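Long-range contact in uncharacterized protein (Cytophaga hutchinsonii ATCC 33406, PDB 3FF4), which is of unknown function but belongs to the CoA-binding domain family with a Rossmann-like fold, and so may bind coenzyme A or a related nucleotide: residues 61-66 against 85-90. Residues are numbered along the deposited sequence; the frame is centred on the assembly and turned at random.
Sequences TVTLYI and RVIFNP
Strands 61-64 and 85-88 pair in parallel at the heart of a five-stranded Rossmann-like sheet of order 2-1-3-4-5, and the chain between them, largely helical, makes the beta-alpha-beta crossover. Backbone hydrogen bonds run from V62 N to R85 O, from I87 N to V62 O (2.8 Å) and from L64 N to I87 O. On the face covered by helix 95-103, the end of L64 leans over the neighbouring strand: its CD1 lies 3.8 Å from V86 CG1 and makes a CH-pi contact over one face of the F88 ring, 3.9 Å from the centroid. On the other face, at the N-terminal end of the strands, R85 bends at chi3 (64°) and grips T61 OG1 side-on, NE and NH2 both donating to OG1, which lies close to the guanidinium plane, with NH2 at 2.9 Å from OG1; its NH1 forms a salt bridge with the C-terminal carboxylate of F122. Beyond the strands' C-terminal ends the side chain of N89 sets out toward 61-66 and lays its amide almost parallel to the Y65 ring, the planes 7° apart, with ND2 over one face near the rim. OD1 is hydrogen-bonded to T113 OG1, at the start of helix 113-119, and the same hydroxyl is bonded to T63 OG1. ND2 itself serves two acceptors, both close to the amide plane: T63 OG1 at 2.8 Å and L64 O at 2.8 Å. A leucine in place of N89 would probably leave L64 O and T63 OG1 without the ND2 donor and T113 without one of its partners, and would take away the flat amide stacked on the Y65 ring. The bond from ND2 to L64 O is nearly straight at 175°, although the nitrogen sits above the carbonyl plane.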
loop_
_atom_site.group_PDB
_atom_site.type_symbol
_atom_site.label_atom_id
_atom_site.label_comp_id
_atom_site.label_asym_id
_atom_site.label_seq_id
_atom_site.Cartn_x
_atom_site.Cartn_y
_atom_site.Cartn_z
ATOM N N THR A 61 -7.016 -0.892 -2.588
ATOM C CA THR A 61 -5.698 -0.487 -3.026
ATOM C C THR A 61 -4.639 -1.017 -2.067
ATOM O O THR A 61 -4.763 -0.866 -0.849
ATOM C CB THR A 61 -5.598 1.078 -3.088
ATOM O OG1 THR A 61 -6.490 1.582 -4.085
ATOM C CG2 THR A 61 -4.170 1.518 -3.409
ATOM N N VAL A 62 -3.596 -1.639 -2.608
ATOM C CA VAL A 62 -2.378 -1.859 -1.839
ATOM C C VAL A 62 -1.426 -0.714 -2.252
ATOM O O VAL A 62 -1.164 -0.508 -3.436
ATOM C CB VAL A 62 -1.769 -3.239 -2.093
ATOM C CG1 VAL A 62 -0.375 -3.374 -1.402
ATOM C CG2 VAL A 62 -2.755 -4.364 -1.618
ATOM N N THR A 63 -0.957 0.052 -1.277
ATOM C CA THR A 63 0.068 1.073 -1.559
ATOM C C THR A 63 1.427 0.639 -0.987
ATOM O O THR A 63 1.588 0.356 0.218
ATOM C CB THR A 63 -0.367 2.529 -1.141
ATOM O OG1 THR A 63 0.580 3.506 -1.633
ATOM C CG2 THR A 63 -0.552 2.659 0.414
ATOM N N LEU A 64 2.388 0.543 -1.891
ATOM C CA LEU A 64 3.669 -0.095 -1.635
ATOM C C LEU A 64 4.753 0.867 -1.170
ATOM O O LEU A 64 5.052 1.859 -1.862
ATOM C CB LEU A 64 4.183 -0.741 -2.912
ATOM C CG LEU A 64 3.564 -2.055 -3.363
ATOM C CD1 LEU A 64 4.248 -2.406 -4.676
ATOM C CD2 LEU A 64 3.836 -3.132 -2.319
ATOM N N TYR A 65 5.351 0.535 -0.024
ATOM C CA TYR A 65 6.508 1.252 0.469
ATOM C C TYR A 65 7.612 0.282 0.830
ATOM O O TYR A 65 8.236 0.464 1.848
ATOM C CB TYR A 65 6.153 2.150 1.672
ATOM C CG TYR A 65 5.334 3.319 1.224
ATOM C CD1 TYR A 65 5.951 4.446 0.657
ATOM C CD2 TYR A 65 3.928 3.283 1.292
ATOM C CE1 TYR A 65 5.189 5.534 0.191
ATOM C CE2 TYR A 65 3.156 4.387 0.840
ATOM C CZ TYR A 65 3.793 5.487 0.301
ATOM O OH TYR A 65 3.057 6.550 -0.173
ATOM N N ILE A 66 7.808 -0.771 0.036
ATOM C CA ILE A 66 8.915 -1.711 0.235
ATOM C C ILE A 66 9.662 -1.735 -1.081
ATOM O O ILE A 66 9.056 -1.548 -2.127
ATOM C CB ILE A 66 8.442 -3.150 0.591
ATOM C CG1 ILE A 66 7.227 -3.539 -0.259
ATOM C CG2 ILE A 66 8.057 -3.268 2.081
ATOM C CD1 ILE A 66 6.943 -5.073 -0.234
ATOM N N ARG A 85 -6.269 -2.375 -7.191
ATOM C CA ARG A 85 -5.162 -1.555 -7.649
ATOM C C ARG A 85 -3.976 -1.705 -6.711
ATOM O O ARG A 85 -4.151 -1.839 -5.490
ATOM C CB ARG A 85 -5.593 -0.078 -7.694
ATOM C CG ARG A 85 -4.454 0.934 -7.953
ATOM C CD ARG A 85 -4.981 2.361 -7.996
ATOM N NE ARG A 85 -5.536 2.760 -6.700
ATOM C CZ ARG A 85 -6.071 3.954 -6.441
ATOM N NH1 ARG A 85 -6.145 4.897 -7.409
ATOM N NH2 ARG A 85 -6.546 4.206 -5.219
ATOM N N VAL A 86 -2.768 -1.657 -7.274
ATOM C CA VAL A 86 -1.566 -1.605 -6.472
ATOM C C VAL A 86 -0.780 -0.354 -6.903
ATOM O O VAL A 86 -0.525 -0.165 -8.101
ATOM C CB VAL A 86 -0.701 -2.876 -6.615
ATOM C CG1 VAL A 86 0.613 -2.736 -5.851
ATOM C CG2 VAL A 86 -1.435 -4.138 -6.097
ATOM N N ILE A 87 -0.440 0.505 -5.943
ATOM C CA ILE A 87 0.332 1.737 -6.246
ATOM C C ILE A 87 1.829 1.534 -5.950
ATOM O O ILE A 87 2.208 1.125 -4.825
ATOM C CB ILE A 87 -0.152 2.958 -5.453
ATOM C CG1 ILE A 87 -1.633 3.214 -5.711
ATOM C CG2 ILE A 87 0.726 4.237 -5.802
ATOM C CD1 ILE A 87 -2.267 4.306 -4.826
ATOM N N PHE A 88 2.647 1.757 -6.984
ATOM C CA PHE A 88 4.124 1.780 -6.894
ATOM C C PHE A 88 4.622 3.217 -6.648
ATOM O O PHE A 88 4.824 4.002 -7.607
ATOM C CB PHE A 88 4.728 1.200 -8.189
ATOM C CG PHE A 88 4.401 -0.239 -8.377
ATOM C CD1 PHE A 88 5.308 -1.225 -8.016
ATOM C CD2 PHE A 88 3.132 -0.621 -8.785
ATOM C CE1 PHE A 88 4.959 -2.564 -8.151
ATOM C CE2 PHE A 88 2.788 -1.960 -8.899
ATOM C CZ PHE A 88 3.689 -2.923 -8.594
ATOM N N ASN A 89 4.790 3.566 -5.363
ATOM C CA ASN A 89 5.329 4.873 -4.965
ATOM C C ASN A 89 6.813 4.967 -5.360
ATOM O O ASN A 89 7.429 3.932 -5.638
ATOM C CB ASN A 89 5.082 5.109 -3.470
ATOM C CG ASN A 89 3.623 4.993 -3.130
ATOM O OD1 ASN A 89 2.842 5.900 -3.405
ATOM N ND2 ASN A 89 3.227 3.855 -2.607
ATOM N N PRO A 90 7.374 6.195 -5.416
ATOM C CA PRO A 90 8.742 6.377 -5.861
ATOM C C PRO A 90 9.760 5.455 -5.202
ATOM O O PRO A 90 9.853 5.363 -3.955
ATOM C CB PRO A 90 9.013 7.874 -5.575
ATOM C CG PRO A 90 7.649 8.510 -5.902
ATOM C CD PRO A 90 6.707 7.494 -5.185
#